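PDB 1I0R: ferric-chelate reductase (NAD(P)H) from Archaeoglobus fulgidus, which reduces chelated ferric iron with NADH or NADPH as electron donor, and also reduces FMN and FAD, working as a flavin-binding homodimer. Local coordinates for residues Y7-E19 with K24-T36. Sequence-based numbering, arbitrary orientation.
Sequences YKISYGLYIVTSE and KCGQIANTVFQLT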
# COMPACT_ATOMS: atom_id res chain seq x y z
N TYR B 7 -4.39 7.19 9.60
CA TYR B 7 -4.16 8.19 8.59
C TYR B 7 -2.67 8.43 8.35
O TYR B 7 -2.30 9.22 7.48
CB TYR B 7 -4.86 9.50 8.98
CG TYR B 7 -6.37 9.41 8.85
CD1 TYR B 7 -7.01 9.76 7.66
CD2 TYR B 7 -7.16 8.97 9.92
CE1 TYR B 7 -8.42 9.67 7.53
CE2 TYR B 7 -8.57 8.87 9.80
CZ TYR B 7 -9.18 9.23 8.60
OH TYR B 7 -10.56 9.19 8.47
N LYS B 8 -1.82 7.75 9.13
CA LYS B 8 -0.38 7.87 8.97
C LYS B 8 0.14 6.86 7.94
O LYS B 8 1.30 6.90 7.57
CB LYS B 8 0.33 7.66 10.32
CG LYS B 8 -0.07 8.67 11.41
CD LYS B 8 0.21 10.11 10.97
CE LYS B 8 -0.03 11.04 12.14
NZ LYS B 8 0.11 12.46 11.72
N ILE B 9 -0.73 5.94 7.51
CA ILE B 9 -0.37 4.95 6.49
C ILE B 9 -0.37 5.66 5.12
O ILE B 9 -1.30 6.43 4.80
CB ILE B 9 -1.38 3.78 6.49
CG1 ILE B 9 -1.30 3.05 7.83
CG2 ILE B 9 -1.11 2.83 5.31
CD1 ILE B 9 -2.36 1.96 7.99
N SER B 10 0.65 5.39 4.30
CA SER B 10 0.80 6.05 2.99
C SER B 10 0.23 5.26 1.80
O SER B 10 0.32 4.03 1.73
CB SER B 10 2.30 6.34 2.73
OG SER B 10 2.82 7.28 3.68
N TYR B 11 -0.36 5.98 0.84
CA TYR B 11 -0.93 5.37 -0.36
C TYR B 11 -0.69 6.23 -1.60
O TYR B 11 -0.36 7.42 -1.50
CB TYR B 11 -2.46 5.25 -0.27
CG TYR B 11 -3.03 4.54 0.94
CD1 TYR B 11 -3.14 5.19 2.17
CD2 TYR B 11 -3.45 3.22 0.85
CE1 TYR B 11 -3.65 4.54 3.29
CE2 TYR B 11 -3.96 2.55 1.94
CZ TYR B 11 -4.06 3.20 3.17
OH TYR B 11 -4.47 2.55 4.29
N GLY B 12 -0.88 5.61 -2.76
CA GLY B 12 -0.81 6.36 -4.01
C GLY B 12 -2.26 6.68 -4.39
O GLY B 12 -3.17 6.53 -3.58
N LEU B 13 -2.47 7.20 -5.61
CA LEU B 13 -3.84 7.45 -6.11
C LEU B 13 -3.85 6.87 -7.53
O LEU B 13 -2.96 7.13 -8.34
CB LEU B 13 -4.20 8.94 -6.13
CG LEU B 13 -5.73 9.10 -6.10
CD1 LEU B 13 -6.30 8.61 -4.74
CD2 LEU B 13 -6.10 10.57 -6.33
N TYR B 14 -4.87 6.06 -7.80
CA TYR B 14 -4.94 5.31 -9.05
C TYR B 14 -6.34 5.24 -9.61
O TYR B 14 -7.31 5.54 -8.93
CB TYR B 14 -4.53 3.84 -8.79
CG TYR B 14 -3.31 3.65 -7.89
CD1 TYR B 14 -3.42 3.64 -6.50
CD2 TYR B 14 -2.06 3.53 -8.45
CE1 TYR B 14 -2.28 3.52 -5.69
CE2 TYR B 14 -0.92 3.40 -7.66
CZ TYR B 14 -1.04 3.40 -6.28
OH TYR B 14 0.14 3.33 -5.55
N ILE B 15 -6.40 4.85 -10.88
CA ILE B 15 -7.67 4.55 -11.50
C ILE B 15 -7.56 3.04 -11.69
O ILE B 15 -6.56 2.55 -12.25
CB ILE B 15 -7.85 5.13 -12.92
CG1 ILE B 15 -7.67 6.64 -12.96
CG2 ILE B 15 -9.27 4.75 -13.42
CD1 ILE B 15 -7.87 7.21 -14.39
N VAL B 16 -8.56 2.29 -11.22
CA VAL B 16 -8.58 0.84 -11.41
C VAL B 16 -9.69 0.57 -12.43
O VAL B 16 -10.83 1.02 -12.24
CB VAL B 16 -8.86 0.07 -10.08
CG1 VAL B 16 -8.97 -1.43 -10.34
CG2 VAL B 16 -7.71 0.34 -9.08
N THR B 17 -9.36 -0.16 -13.50
CA THR B 17 -10.33 -0.40 -14.57
C THR B 17 -10.61 -1.87 -14.86
O THR B 17 -9.82 -2.75 -14.53
CB THR B 17 -9.85 0.26 -15.88
OG1 THR B 17 -8.54 -0.22 -16.19
CG2 THR B 17 -9.82 1.77 -15.75
N SER B 18 -11.76 -2.14 -15.49
CA SER B 18 -12.10 -3.50 -15.86
C SER B 18 -13.18 -3.38 -16.91
O SER B 18 -13.53 -2.28 -17.31
CB SER B 18 -12.60 -4.30 -14.66
OG SER B 18 -12.63 -5.68 -14.97
N GLU B 19 -13.69 -4.52 -17.38
CA GLU B 19 -14.74 -4.51 -18.39
C GLU B 19 -15.59 -5.73 -18.17
O GLU B 19 -15.07 -6.83 -17.98
CB GLU B 19 -14.13 -4.52 -19.79
CG GLU B 19 -15.11 -4.81 -20.94
CD GLU B 19 -15.60 -6.25 -20.95
OE1 GLU B 19 -14.85 -7.15 -20.47
OE2 GLU B 19 -16.72 -6.50 -21.45
N LYS B 24 -17.20 -0.90 -20.14
CA LYS B 24 -15.98 -0.47 -19.46
C LYS B 24 -16.35 0.09 -18.09
O LYS B 24 -17.39 0.74 -17.95
CB LYS B 24 -15.27 0.63 -20.26
CG LYS B 24 -14.77 0.20 -21.65
CD LYS B 24 -13.96 1.30 -22.36
CE LYS B 24 -14.78 2.56 -22.66
NZ LYS B 24 -15.91 2.32 -23.59
N CYS B 25 -15.51 -0.18 -17.09
CA CYS B 25 -15.74 0.32 -15.73
C CYS B 25 -14.43 0.87 -15.18
O CYS B 25 -13.35 0.48 -15.62
CB CYS B 25 -16.20 -0.80 -14.80
SG CYS B 25 -17.81 -1.55 -15.15
N GLY B 26 -14.53 1.79 -14.24
CA GLY B 26 -13.32 2.33 -13.65
C GLY B 26 -13.66 3.10 -12.39
O GLY B 26 -14.74 3.65 -12.28
N GLN B 27 -12.74 3.11 -11.42
CA GLN B 27 -12.97 3.84 -10.19
C GLN B 27 -11.64 4.33 -9.64
O GLN B 27 -10.59 3.76 -9.95
CB GLN B 27 -13.62 2.95 -9.12
CG GLN B 27 -12.69 1.88 -8.58
CD GLN B 27 -13.17 1.25 -7.27
OE1 GLN B 27 -13.96 0.30 -7.28
NE2 GLN B 27 -12.69 1.78 -6.14
N ILE B 28 -11.68 5.40 -8.87
CA ILE B 28 -10.45 5.88 -8.23
C ILE B 28 -10.24 4.97 -7.03
O ILE B 28 -11.19 4.53 -6.39
CB ILE B 28 -10.61 7.33 -7.71
CG1 ILE B 28 -10.68 8.31 -8.89
CG2 ILE B 28 -9.43 7.70 -6.81
CD1 ILE B 28 -9.48 8.23 -9.84
N ALA B 29 -8.98 4.67 -6.73
CA ALA B 29 -8.67 3.81 -5.60
C ALA B 29 -7.33 4.25 -5.03
O ALA B 29 -6.48 4.77 -5.75
CB ALA B 29 -8.56 2.35 -6.05
N ASN B 30 -7.13 4.04 -3.73
CA ASN B 30 -5.82 4.35 -3.16
C ASN B 30 -5.14 3.05 -2.70
O ASN B 30 -3.92 3.03 -2.48
CB ASN B 30 -5.93 5.38 -2.00
CG ASN B 30 -6.59 4.82 -0.75
OD1 ASN B 30 -7.32 3.83 -0.80
ND2 ASN B 30 -6.34 5.46 0.39
N THR B 31 -5.89 1.95 -2.67
CA THR B 31 -5.32 0.70 -2.15
C THR B 31 -4.89 -0.27 -3.24
O THR B 31 -5.61 -1.22 -3.61
CB THR B 31 -6.33 0.06 -1.17
OG1 THR B 31 -6.63 1.02 -0.14
CG2 THR B 31 -5.73 -1.18 -0.49
N VAL B 32 -3.69 -0.00 -3.76
CA VAL B 32 -3.06 -0.78 -4.82
C VAL B 32 -1.62 -0.97 -4.38
O VAL B 32 -0.93 0.00 -4.03
CB VAL B 32 -3.06 -0.03 -6.16
CG1 VAL B 32 -2.26 -0.79 -7.20
CG2 VAL B 32 -4.52 0.21 -6.62
N PHE B 33 -1.17 -2.21 -4.38
CA PHE B 33 0.19 -2.50 -3.94
C PHE B 33 0.74 -3.77 -4.54
O PHE B 33 0.01 -4.72 -4.82
CB PHE B 33 0.25 -2.53 -2.39
CG PHE B 33 -0.75 -3.43 -1.71
CD1 PHE B 33 -0.36 -4.66 -1.21
CD2 PHE B 33 -2.05 -2.99 -1.45
CE1 PHE B 33 -1.25 -5.44 -0.44
CE2 PHE B 33 -2.93 -3.76 -0.68
CZ PHE B 33 -2.53 -4.98 -0.17
N GLN B 34 2.05 -3.80 -4.76
CA GLN B 34 2.69 -5.00 -5.27
C GLN B 34 2.87 -5.97 -4.09
O GLN B 34 3.34 -5.56 -3.02
CB GLN B 34 4.07 -4.66 -5.86
CG GLN B 34 4.82 -5.89 -6.40
CD GLN B 34 6.10 -5.53 -7.15
OE1 GLN B 34 6.42 -4.34 -7.32
NE2 GLN B 34 6.83 -6.56 -7.60
N LEU B 35 2.54 -7.24 -4.29
CA LEU B 35 2.69 -8.22 -3.20
C LEU B 35 3.94 -9.07 -3.30
O LEU B 35 4.57 -9.37 -2.28
CB LEU B 35 1.48 -9.16 -3.18
CG LEU B 35 0.15 -8.47 -2.91
CD1 LEU B 35 -0.84 -9.49 -2.39
CD2 LEU B 35 0.34 -7.41 -1.84
N THR B 36 4.28 -9.45 -4.53
CA THR B 36 5.41 -10.34 -4.78
C THR B 36 6.18 -9.94 -6.05
O THR B 36 5.66 -9.18 -6.88
CB THR B 36 4.92 -11.81 -4.99
OG1 THR B 36 4.13 -11.90 -6.18
CG2 THR B 36 4.04 -12.27 -3.80
O HOH W 1 -0.20 2.54 -3.05
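The first beta hairpin of the six-stranded antiparallel barrel pairs strand 14-19 with strand 24-29. Tyr14 with Ala29, Val16 with Gln27 and Ser18 with Cys25 are hydrogen-bonded pairs, each closed by two backbone bonds. The straightest of these six bonds runs from Val16 N to Gln27 O, 2.8 Å at 171°. Ile15 with Ile28 and Thr17 with Gly26 are non-hydrogen-bonded pairs between them.

After Ala29 the chain bends at Asn30-Thr31, bringing Val32 against the Tyr14 ring. Val32 CB lies over one face of this ring, 3.8 Å from its centroid, in a CH-pi contact. Asn30 O sits at the edge of the same ring, in its plane, 3.6 Å from Tyr14 CE1. Val16 CG2 extends the apolar patch and touches Ala29 CB at 3.7 Å. Tyr14 CG stands beside its own backbone N (chi1 -43°), which places the ring next to Val32. One water takes bonds from Tyr14 OH and Gly12 N and gives one to Val32 O, linking Gly12 and Tyr14 to strand 32-36. Tyr14 OH also bonds Ser10 N of the second subunit.

Asn30 ND2 lies over one face of the Tyr11 ring, offset toward the rim and 3.5 Å from Tyr11 CG, with amide and ring planes 19° apart. Asn30 OD1 accepts a bond from Thr31 OG1. Tyr11 OH bonds Gln34 N of the second subunit. On the face that carries Ile15 and Thr17, Ile28 CD1 meets Ile15 CG1 at 3.9 Å; Ile28 CG2 also touches Leu13 CD1 of the preceding loop. Gln27 NE2 bonds Ile28 O, while its OE1 is held by Asn50, another FMN-binding residue.

Residues 27-31 bind FMN, so this hairpin forms part of the flavin site of the FMN-binding barrel of the flavin reductase family.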